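Long-range contacts in T cell receptor gamma chain (Monodelphis domestica, PDB 7L15), which pairs with a mu chain to form the marsupial gamma mu T cell receptor and probably takes part in antigen recognition: residues Pro127-Pro132 / Tyr145-Glu150; Lys162-Ser167 / Asn200-Tyr205; Gln168-Gln173 / Ser188-Lys193. All coordinates share one frame; numbering follows the deposited sequence.

Contact 1 (Pro127-Pro132 / Tyr145-Glu150); sequences PIFFLP and YICLLE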
loop_
_atom_site.group_PDB
_atom_site.type_symbol
_atom_site.label_atom_id
_atom_site.label_comp_id
_atom_site.label_asym_id
_atom_site.label_seq_id
_atom_site.Cartn_x
_atom_site.Cartn_y
_atom_site.Cartn_z
ATOM N N PRO B 127 -17.409 10.909 -2.670
ATOM C CA PRO B 127 -17.558 9.654 -3.413
ATOM C C PRO B 127 -18.630 9.734 -4.492
ATOM O O PRO B 127 -19.651 10.403 -4.342
ATOM C CB PRO B 127 -17.946 8.649 -2.324
ATOM C CG PRO B 127 -18.551 9.446 -1.269
ATOM C CD PRO B 127 -17.951 10.817 -1.308
ATOM N N ILE B 128 -18.357 9.051 -5.604
ATOM C CA ILE B 128 -19.295 8.896 -6.712
ATOM C C ILE B 128 -19.302 7.428 -7.109
ATOM O O ILE B 128 -18.251 6.869 -7.442
ATOM C CB ILE B 128 -18.932 9.775 -7.923
ATOM C CG1 ILE B 128 -18.933 11.252 -7.546
ATOM C CG2 ILE B 128 -19.926 9.543 -9.060
ATOM C CD1 ILE B 128 -18.647 12.163 -8.726
ATOM N N PHE B 129 -20.476 6.815 -7.095
ATOM C CA PHE B 129 -20.636 5.389 -7.339
ATOM C C PHE B 129 -21.253 5.145 -8.706
ATOM O O PHE B 129 -22.182 5.846 -9.115
ATOM C CB PHE B 129 -21.531 4.736 -6.278
ATOM C CG PHE B 129 -20.929 4.719 -4.905
ATOM C CD1 PHE B 129 -20.104 3.683 -4.514
ATOM C CD2 PHE B 129 -21.203 5.736 -4.003
ATOM C CE1 PHE B 129 -19.562 3.665 -3.241
ATOM C CE2 PHE B 129 -20.665 5.724 -2.723
ATOM C CZ PHE B 129 -19.844 4.695 -2.343
ATOM N N PHE B 130 -20.732 4.141 -9.401
ATOM C CA PHE B 130 -21.300 3.657 -10.652
ATOM C C PHE B 130 -21.622 2.179 -10.463
ATOM O O PHE B 130 -20.787 1.419 -9.962
ATOM C CB PHE B 130 -20.331 3.834 -11.838
ATOM C CG PHE B 130 -19.790 5.231 -12.005
ATOM C CD1 PHE B 130 -18.659 5.634 -11.326
ATOM C CD2 PHE B 130 -20.388 6.123 -12.884
ATOM C CE1 PHE B 130 -18.131 6.912 -11.497
ATOM C CE2 PHE B 130 -19.871 7.399 -13.054
ATOM C CZ PHE B 130 -18.740 7.793 -12.355
ATOM N N LEU B 131 -22.802 1.766 -10.871
ATOM C CA LEU B 131 -23.200 0.401 -10.595
ATOM C C LEU B 131 -23.159 -0.448 -11.855
ATOM O O LEU B 131 -23.146 0.085 -12.970
ATOM C CB LEU B 131 -24.604 0.389 -9.979
ATOM C CG LEU B 131 -24.581 1.023 -8.586
ATOM C CD1 LEU B 131 -25.188 2.409 -8.617
ATOM C CD2 LEU B 131 -25.291 0.168 -7.568
ATOM N N PRO B 132 -23.104 -1.779 -11.717
ATOM C CA PRO B 132 -23.043 -2.642 -12.905
ATOM C C PRO B 132 -24.139 -2.290 -13.897
ATOM O O PRO B 132 -25.263 -1.998 -13.511
ATOM C CB PRO B 132 -23.241 -4.046 -12.331
ATOM C CG PRO B 132 -22.703 -3.954 -10.930
ATOM C CD PRO B 132 -23.044 -2.559 -10.465
ATOM N N TYR B 145 -18.608 -2.766 -9.993
ATOM C CA TYR B 145 -18.902 -1.619 -9.156
ATOM C C TYR B 145 -17.712 -0.686 -9.201
ATOM O O TYR B 145 -16.565 -1.123 -9.161
ATOM C CB TYR B 145 -19.156 -2.030 -7.704
ATOM C CG TYR B 145 -20.241 -3.040 -7.523
ATOM C CD1 TYR B 145 -19.980 -4.400 -7.661
ATOM C CD2 TYR B 145 -21.531 -2.644 -7.215
ATOM C CE1 TYR B 145 -20.988 -5.334 -7.499
ATOM C CE2 TYR B 145 -22.533 -3.563 -7.049
ATOM C CZ TYR B 145 -22.262 -4.907 -7.189
ATOM O OH TYR B 145 -23.286 -5.812 -7.020
ATOM N N ILE B 146 -17.986 0.600 -9.280
ATOM C CA ILE B 146 -16.935 1.593 -9.390
ATOM C C ILE B 146 -17.188 2.646 -8.327
ATOM O O ILE B 146 -18.293 3.188 -8.244
ATOM C CB ILE B 146 -16.917 2.231 -10.791
ATOM C CG1 ILE B 146 -16.686 1.165 -11.866
ATOM C CG2 ILE B 146 -15.880 3.351 -10.852
ATOM C CD1 ILE B 146 -17.036 1.650 -13.292
ATOM N N CYS B 147 -16.178 2.949 -7.522
ATOM C CA CYS B 147 -16.260 4.132 -6.682
ATOM C C CYS B 147 -15.124 5.089 -7.009
ATOM O O CYS B 147 -13.949 4.749 -6.827
ATOM C CB CYS B 147 -16.235 3.810 -5.192
ATOM S SG CYS B 147 -16.421 5.399 -4.302
ATOM N N LEU B 148 -15.490 6.293 -7.438
ATOM C CA LEU B 148 -14.561 7.404 -7.605
ATOM C C LEU B 148 -14.612 8.289 -6.357
ATOM O O LEU B 148 -15.686 8.734 -5.942
ATOM C CB LEU B 148 -14.920 8.209 -8.853
ATOM C CG LEU B 148 -14.301 9.608 -9.005
ATOM C CD1 LEU B 148 -12.788 9.522 -9.195
ATOM C CD2 LEU B 148 -14.924 10.334 -10.175
ATOM N N LEU B 149 -13.464 8.525 -5.750
ATOM C CA LEU B 149 -13.349 9.472 -4.647
ATOM C C LEU B 149 -12.654 10.714 -5.179
ATOM O O LEU B 149 -11.543 10.618 -5.705
ATOM C CB LEU B 149 -12.545 8.871 -3.499
ATOM C CG LEU B 149 -13.127 7.658 -2.781
ATOM C CD1 LEU B 149 -12.131 7.212 -1.753
ATOM C CD2 LEU B 149 -14.456 8.040 -2.100
ATOM N N GLU B 150 -13.275 11.881 -5.051
ATOM C CA GLU B 150 -12.615 13.030 -5.649
ATOM C C GLU B 150 -12.432 14.180 -4.677
ATOM O O GLU B 150 -13.076 14.271 -3.626
ATOM C CB GLU B 150 -13.336 13.535 -6.905
ATOM C CG GLU B 150 -14.814 13.627 -6.840
ATOM C CD GLU B 150 -15.386 14.131 -8.157
ATOM O OE1 GLU B 150 -14.782 13.844 -9.219
ATOM O OE2 GLU B 150 -16.423 14.831 -8.126
#
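Pro127 starts the contact by laying its CB against CD2 of Leu149, 3.5 Å away. Its CA-H points at Leu148 O, which also takes the N-H of Ile128 at 2.7 Å. Ile128 returns the bond, its O receiving Leu148 N at 2.8 Å. On the opposite face of the sheet from Pro127, the extended chain of Ile128 ends with CD1 against Glu150 OE2. The Glu150 carboxylate has a stronger partner, since OE1 forms a salt bridge with Arg194 of the mu chain. Phe129 points to the same face as Pro127, Cys147 and Leu149. The sulfur of Cys147 is turned anti to its own backbone N (chi1 -178°), and SG lies over one face of the Phe129 ring, 4.1 Å from the centroid. Tyr203 meets the same ring edge-to-face. Phe130 exchanges two backbone bonds with Ile146, and its CD1 rests on Ile146 CG2 at 3.6 Å. The two side chains share their face with Ile128 and Leu148, and all four pack on the mu chain. Beyond the strand, Pro132 sits over a face of the Tyr145 ring, a CH-pi contact with CD 3.9 Å from the centroid. This is the antiparallel edge pairing of the first two strands of an immunoglobulin C1-type domain, with one face turned into the sandwich and the other toward the partner subunit.

Contact 2 (Lys162-Ser167 / Asn200-Tyr205); sequences KEDGNS and NLTYFY. With NAG (2-acetamido-2-deoxy-beta-D-glucopyranose), chain C.
The Phe204 ring meets the Lys162 side chain at about a right angle. Its CE1 is 3.7 Å from Lys162 CD, and CG of the same lysine is equally near. One face of this ring, toward its rim, holds Thr202 CG2. The other flat groups are the Asp164 carboxylate and the Asn200 amide, whose planes stand 68° apart. Asp164 OD2 touches Asn200 CB at 3.2 Å, so the carboxylate meets the root of that side chain. Beyond it, Asn200 ND2 carries a covalent N-acetylglucosamine, joined to C1 at 1.4 Å. Asn200-Leu201-Thr202 reads as an N-glycosylation sequon. Between the backbones, Lys162 and Thr202 form an antiparallel hydrogen-bonded pair. Lys162 N reaches Thr202 O at 2.8 Å, and Thr202 N reaches Lys162 O at 2.7 Å. Asp164 N adds a nearly straight bond to Asn200 O, at 172°. Glu163 stays on the side of Leu201, with CB against Leu201 CD2 at 3.6 Å. A type II turn from Glu163 to Asn166 then leads the chain back. Lys162 bends at its last torsion (chi4 -42°), which brings NZ to Ser167 O at 3.1 Å, from above the carbonyl plane. That bond ties the far end of the loop to the strand. In the three-stranded sheet, strand 158-163 is an outer strand and strand 201-206 the central one, with strand 215-219 on its other side. Leu201 and Tyr203 reach across the sandwich to strand 142-152.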
loop_
_atom_site.group_PDB
_atom_site.type_symbol
_atom_site.label_atom_id
_atom_site.label_comp_id
_atom_site.label_asym_id
_atom_site.label_seq_id
_atom_site.Cartn_x
_atom_site.Cartn_y
_atom_site.Cartn_z
ATOM N N LYS B 162 -16.012 -5.085 1.058
ATOM C CA LYS B 162 -16.327 -6.327 1.746
ATOM C C LYS B 162 -17.703 -6.813 1.313
ATOM O O LYS B 162 -18.567 -6.021 0.927
ATOM C CB LYS B 162 -16.314 -6.159 3.258
ATOM C CG LYS B 162 -14.987 -5.747 3.854
ATOM C CD LYS B 162 -15.045 -5.866 5.376
ATOM C CE LYS B 162 -13.725 -5.454 5.993
ATOM N NZ LYS B 162 -12.612 -6.006 5.186
ATOM N N GLU B 163 -17.909 -8.122 1.377
ATOM C CA GLU B 163 -19.253 -8.657 1.224
ATOM C C GLU B 163 -19.762 -9.113 2.582
ATOM O O GLU B 163 -18.981 -9.540 3.437
ATOM C CB GLU B 163 -19.300 -9.812 0.224
ATOM C CG GLU B 163 -18.490 -11.024 0.602
ATOM C CD GLU B 163 -18.512 -12.063 -0.493
ATOM O OE1 GLU B 163 -17.451 -12.670 -0.772
ATOM O OE2 GLU B 163 -19.594 -12.251 -1.092
ATOM N N ASP B 164 -21.071 -8.976 2.787
ATOM C CA ASP B 164 -21.664 -9.358 4.063
ATOM C C ASP B 164 -21.416 -10.838 4.326
ATOM O O ASP B 164 -21.625 -11.683 3.449
ATOM C CB ASP B 164 -23.164 -9.056 4.070
ATOM C CG ASP B 164 -23.465 -7.588 3.823
ATOM O OD1 ASP B 164 -22.530 -6.827 3.484
ATOM O OD2 ASP B 164 -24.642 -7.196 3.971
ATOM N N GLY B 165 -20.943 -11.149 5.530
ATOM C CA GLY B 165 -20.613 -12.502 5.908
ATOM C C GLY B 165 -19.140 -12.829 5.808
ATOM O O GLY B 165 -18.671 -13.742 6.491
ATOM N N ASN B 166 -18.404 -12.108 4.972
ATOM C CA ASN B 166 -16.963 -12.233 4.870
ATOM C C ASN B 166 -16.333 -10.996 5.497
ATOM O O ASN B 166 -16.961 -9.935 5.575
ATOM C CB ASN B 166 -16.542 -12.386 3.403
ATOM C CG ASN B 166 -15.050 -12.647 3.227
ATOM O OD1 ASN B 166 -14.252 -12.487 4.155
ATOM N ND2 ASN B 166 -14.666 -13.029 2.013
ATOM N N SER B 167 -15.094 -11.141 5.963
ATOM C CA SER B 167 -14.379 -10.025 6.556
ATOM C C SER B 167 -12.991 -9.824 5.963
ATOM O O SER B 167 -12.290 -8.889 6.374
ATOM C CB SER B 167 -14.273 -10.199 8.080
ATOM O OG SER B 167 -14.373 -8.940 8.726
ATOM N N ASN B 200 -24.979 -8.727 -0.871
ATOM C CA ASN B 200 -24.829 -7.371 -0.371
ATOM C C ASN B 200 -23.362 -7.055 -0.126
ATOM O O ASN B 200 -22.609 -7.885 0.390
ATOM C CB ASN B 200 -25.623 -7.185 0.917
ATOM C CG ASN B 200 -27.104 -7.131 0.673
ATOM O OD1 ASN B 200 -27.553 -6.918 -0.456
ATOM N ND2 ASN B 200 -27.881 -7.316 1.731
ATOM N N LEU B 201 -22.963 -5.850 -0.499
ATOM C CA LEU B 201 -21.581 -5.410 -0.402
ATOM C C LEU B 201 -21.491 -4.178 0.486
ATOM O O LEU B 201 -22.443 -3.402 0.589
ATOM C CB LEU B 201 -21.026 -5.078 -1.780
ATOM C CG LEU B 201 -21.081 -6.211 -2.799
ATOM C CD1 LEU B 201 -20.425 -5.749 -4.084
ATOM C CD2 LEU B 201 -20.408 -7.463 -2.266
ATOM N N THR B 202 -20.336 -3.995 1.124
ATOM C CA THR B 202 -20.044 -2.754 1.823
ATOM C C THR B 202 -18.730 -2.164 1.314
ATOM O O THR B 202 -17.748 -2.881 1.102
ATOM C CB THR B 202 -20.006 -2.956 3.342
ATOM O OG1 THR B 202 -21.248 -3.528 3.775
ATOM C CG2 THR B 202 -19.847 -1.619 4.027
ATOM N N TYR B 203 -18.738 -0.858 1.083
ATOM C CA TYR B 203 -17.581 -0.108 0.623
ATOM C C TYR B 203 -17.131 0.829 1.737
ATOM O O TYR B 203 -17.955 1.549 2.318
ATOM C CB TYR B 203 -17.925 0.681 -0.645
ATOM C CG TYR B 203 -16.856 1.673 -1.073
ATOM C CD1 TYR B 203 -15.783 1.270 -1.858
ATOM C CD2 TYR B 203 -16.922 3.009 -0.678
ATOM C CE1 TYR B 203 -14.801 2.178 -2.251
ATOM C CE2 TYR B 203 -15.941 3.929 -1.052
ATOM C CZ TYR B 203 -14.891 3.511 -1.842
ATOM O OH TYR B 203 -13.934 4.426 -2.218
ATOM N N PHE B 204 -15.830 0.823 2.029
ATOM C CA PHE B 204 -15.251 1.621 3.108
ATOM C C PHE B 204 -14.157 2.541 2.588
ATOM O O PHE B 204 -13.388 2.163 1.703
ATOM C CB PHE B 204 -14.597 0.754 4.172
ATOM C CG PHE B 204 -15.500 -0.237 4.801
ATOM C CD1 PHE B 204 -15.581 -1.522 4.310
ATOM C CD2 PHE B 204 -16.236 0.099 5.923
ATOM C CE1 PHE B 204 -16.406 -2.457 4.920
ATOM C CE2 PHE B 204 -17.059 -0.834 6.535
ATOM C CZ PHE B 204 -17.142 -2.108 6.033
ATOM N N TYR B 205 -14.022 3.715 3.205
ATOM C CA TYR B 205 -12.806 4.492 3.003
ATOM C C TYR B 205 -12.422 5.243 4.273
ATOM O O TYR B 205 -13.269 5.586 5.100
ATOM C CB TYR B 205 -12.922 5.465 1.804
ATOM C CG TYR B 205 -13.966 6.552 1.916
ATOM C CD1 TYR B 205 -15.281 6.323 1.533
ATOM C CD2 TYR B 205 -13.626 7.825 2.378
ATOM C CE1 TYR B 205 -16.232 7.336 1.620
ATOM C CE2 TYR B 205 -14.554 8.831 2.461
ATOM C CZ TYR B 205 -15.857 8.587 2.095
ATOM O OH TYR B 205 -16.763 9.617 2.201
HETATM C C1 NAG C . -29.312 -7.265 1.585
HETATM C C2 NAG C . -29.988 -8.632 1.572
HETATM C C3 NAG C . -31.476 -8.469 1.290
HETATM C C4 NAG C . -32.102 -7.488 2.276
HETATM C C5 NAG C . -31.308 -6.177 2.321
HETATM C C6 NAG C . -31.779 -5.233 3.408
HETATM C C7 NAG C . -28.805 -10.680 0.927
HETATM C C8 NAG C . -28.201 -11.467 -0.201
HETATM N N2 NAG C . -29.371 -9.514 0.595
HETATM O O3 NAG C . -32.112 -9.739 1.387
HETATM O O4 NAG C . -33.441 -7.195 1.885
HETATM O O5 NAG C . -29.919 -6.441 2.581
HETATM O O6 NAG C . -30.963 -4.072 3.476
HETATM O O7 NAG C . -28.784 -11.085 2.088
#

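Contact 3 (Gln168-Gln173 / Ser188-Lys193); sequences QPLDAQ and SWLTVK
A water bridges Gln173 and Thr191, and Asp171 shares it. The water donates to Asp171 O at 2.9 Å and to Gln173 OE1, and accepts from Thr191 N at 3.0 Å. These three bonds knit the loop 168-173 to the strand where direct backbone pairing has ended. The bend of the Gln173 chain (chi2 75°) brings OE1 back to the water. Two residues before Gln173, Asp171 is the centre of an inverse gamma turn, closed by a weak bond from Ala172 N to Leu170 O. Direct pairing comes from Gln173 and Trp189: Gln173 N donates to Trp189 O and Trp189 N to Gln173 O, both at 2.9 Å. Their side chains meet on the same face of the sheet and cross at about a right angle. Gln173 CB lies over one face of the indole, 3.7 Å from the centroid of the six-membered ring, as a CH-pi contact. The indole NE1 has its partner in the other subunit, Ser188 OG of the mu chain. On the inward side, Leu190 CD1 touches Leu170 CB at 3.9 Å and comes near Ala172 CB. Ala172 CB is also 3.5 Å from Trp189 O. Leu190 and Ala172 both pack on Trp161 of strand 158-163, and Ser188 OG of the gamma chain itself is hydrogen-bonded to NE1 of Trp161. In the four-stranded sheet, strand 183-193 lies between strand 173-180, which begins at Gln173, and strand 142-152.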
loop_
_atom_site.group_PDB
_atom_site.type_symbol
_atom_site.label_atom_id
_atom_site.label_comp_id
_atom_site.label_asym_id
_atom_site.label_seq_id
_atom_site.Cartn_x
_atom_site.Cartn_y
_atom_site.Cartn_z
ATOM N N GLN B 168 -12.573 -10.681 5.019
ATOM C CA GLN B 168 -11.429 -10.418 4.151
ATOM C C GLN B 168 -11.821 -9.406 3.069
ATOM O O GLN B 168 -12.823 -9.610 2.372
ATOM C CB GLN B 168 -10.939 -11.726 3.509
ATOM N N PRO B 169 -11.105 -8.284 2.938
ATOM C CA PRO B 169 -11.330 -7.413 1.782
ATOM C C PRO B 169 -11.343 -8.227 0.490
ATOM O O PRO B 169 -10.641 -9.229 0.348
ATOM C CB PRO B 169 -10.146 -6.435 1.843
ATOM C CG PRO B 169 -9.876 -6.306 3.286
ATOM C CD PRO B 169 -10.121 -7.695 3.867
ATOM N N LEU B 170 -12.200 -7.819 -0.428
ATOM C CA LEU B 170 -12.276 -8.463 -1.728
ATOM C C LEU B 170 -11.168 -7.950 -2.646
ATOM O O LEU B 170 -10.562 -6.893 -2.418
ATOM C CB LEU B 170 -13.645 -8.219 -2.350
ATOM C CG LEU B 170 -14.758 -8.695 -1.426
ATOM C CD1 LEU B 170 -16.101 -8.126 -1.833
ATOM C CD2 LEU B 170 -14.789 -10.220 -1.391
ATOM N N ASP B 171 -10.907 -8.722 -3.699
ATOM C CA ASP B 171 -9.813 -8.429 -4.627
ATOM C C ASP B 171 -10.308 -7.376 -5.618
ATOM O O ASP B 171 -10.744 -7.668 -6.737
ATOM C CB ASP B 171 -9.339 -9.711 -5.311
ATOM C CG ASP B 171 -8.164 -9.483 -6.267
ATOM O OD1 ASP B 171 -7.137 -8.901 -5.855
ATOM O OD2 ASP B 171 -8.262 -9.917 -7.436
ATOM N N ALA B 172 -10.260 -6.120 -5.178
ATOM C CA ALA B 172 -10.636 -4.993 -6.017
ATOM C C ALA B 172 -9.413 -4.438 -6.751
ATOM O O ALA B 172 -8.273 -4.663 -6.359
ATOM C CB ALA B 172 -11.296 -3.894 -5.181
ATOM N N GLN B 173 -9.662 -3.703 -7.829
ATOM C CA GLN B 173 -8.599 -2.976 -8.514
ATOM C C GLN B 173 -8.581 -1.538 -8.021
ATOM O O GLN B 173 -9.641 -0.929 -7.841
ATOM C CB GLN B 173 -8.806 -2.980 -10.031
ATOM C CG GLN B 173 -8.349 -4.214 -10.743
ATOM C CD GLN B 173 -9.283 -5.370 -10.518
ATOM O OE1 GLN B 173 -10.395 -5.394 -11.045
ATOM N NE2 GLN B 173 -8.840 -6.340 -9.729
ATOM N N SER B 188 -11.536 3.226 -7.485
ATOM C CA SER B 188 -11.359 1.784 -7.363
ATOM C C SER B 188 -12.587 1.084 -7.909
ATOM O O SER B 188 -13.667 1.671 -8.022
ATOM C CB SER B 188 -11.129 1.333 -5.923
ATOM O OG SER B 188 -12.348 1.329 -5.221
ATOM N N TRP B 189 -12.429 -0.190 -8.244
ATOM C CA TRP B 189 -13.557 -0.882 -8.846
ATOM C C TRP B 189 -13.486 -2.378 -8.568
ATOM O O TRP B 189 -12.410 -2.944 -8.369
ATOM C CB TRP B 189 -13.633 -0.599 -10.347
ATOM C CG TRP B 189 -12.486 -1.079 -11.217
ATOM C CD1 TRP B 189 -12.476 -2.196 -12.011
ATOM C CD2 TRP B 189 -11.233 -0.416 -11.451
ATOM N NE1 TRP B 189 -11.290 -2.281 -12.699
ATOM C CE2 TRP B 189 -10.513 -1.198 -12.385
ATOM C CE3 TRP B 189 -10.649 0.760 -10.964
ATOM C CZ2 TRP B 189 -9.235 -0.844 -12.840
ATOM C CZ3 TRP B 189 -9.377 1.109 -11.413
ATOM C CH2 TRP B 189 -8.686 0.309 -12.343
ATOM N N LEU B 190 -14.654 -3.007 -8.549
ATOM C CA LEU B 190 -14.785 -4.397 -8.130
ATOM C C LEU B 190 -15.630 -5.140 -9.155
ATOM O O LEU B 190 -16.827 -4.866 -9.307
ATOM C CB LEU B 190 -15.401 -4.484 -6.738
ATOM C CG LEU B 190 -15.775 -5.875 -6.213
ATOM C CD1 LEU B 190 -14.533 -6.632 -5.778
ATOM C CD2 LEU B 190 -16.786 -5.785 -5.073
ATOM N N THR B 191 -14.998 -6.068 -9.860
ATOM C CA THR B 191 -15.658 -6.926 -10.831
ATOM C C THR B 191 -15.962 -8.262 -10.164
ATOM O O THR B 191 -15.056 -8.904 -9.631
ATOM C CB THR B 191 -14.754 -7.107 -12.048
ATOM O OG1 THR B 191 -14.438 -5.810 -12.582
ATOM C CG2 THR B 191 -15.433 -7.962 -13.094
ATOM N N VAL B 192 -17.235 -8.673 -10.181
ATOM C CA VAL B 192 -17.668 -9.898 -9.512
ATOM C C VAL B 192 -18.537 -10.725 -10.441
ATOM O O VAL B 192 -19.205 -10.189 -11.333
ATOM C CB VAL B 192 -18.440 -9.610 -8.213
ATOM C CG1 VAL B 192 -17.600 -8.762 -7.275
ATOM C CG2 VAL B 192 -19.766 -8.946 -8.521
ATOM N N LYS B 193 -18.549 -12.044 -10.203
ATOM C CA LYS B 193 -19.404 -12.966 -10.946
ATOM C C LYS B 193 -20.881 -12.760 -10.603
ATOM O O LYS B 193 -21.238 -12.228 -9.548
ATOM C CB LYS B 193 -19.028 -14.414 -10.652
ATOM C CG LYS B 193 -17.622 -14.792 -11.053
ATOM C CD LYS B 193 -17.381 -16.288 -10.788
ATOM C CE LYS B 193 -15.950 -16.682 -11.115
ATOM N NZ LYS B 193 -15.009 -15.586 -10.679
HETATM O O HOH W 1 -12.196 -6.808 -9.069
#

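Overall arrangement
All three contacts lie in the C1-type domain. Coming from the N terminus, contact 1 closes first, over a loop that holds helix 134-140. Contact 2 opens only after that, at strand 158-163, and closes at 200-205. Contact 3 is nested within the loop of contact 2, its first segment following directly on 162-167. Contacts 1 and 3 belong to one four-stranded sheet, joined where strands 142-152 and 183-193 run side by side and bond through their backbones. Contact 2 belongs to the three-stranded sheet facing it. Tyr203 packing on Cys147, and Leu201 on Tyr145 and Leu190, bring the two sheets together.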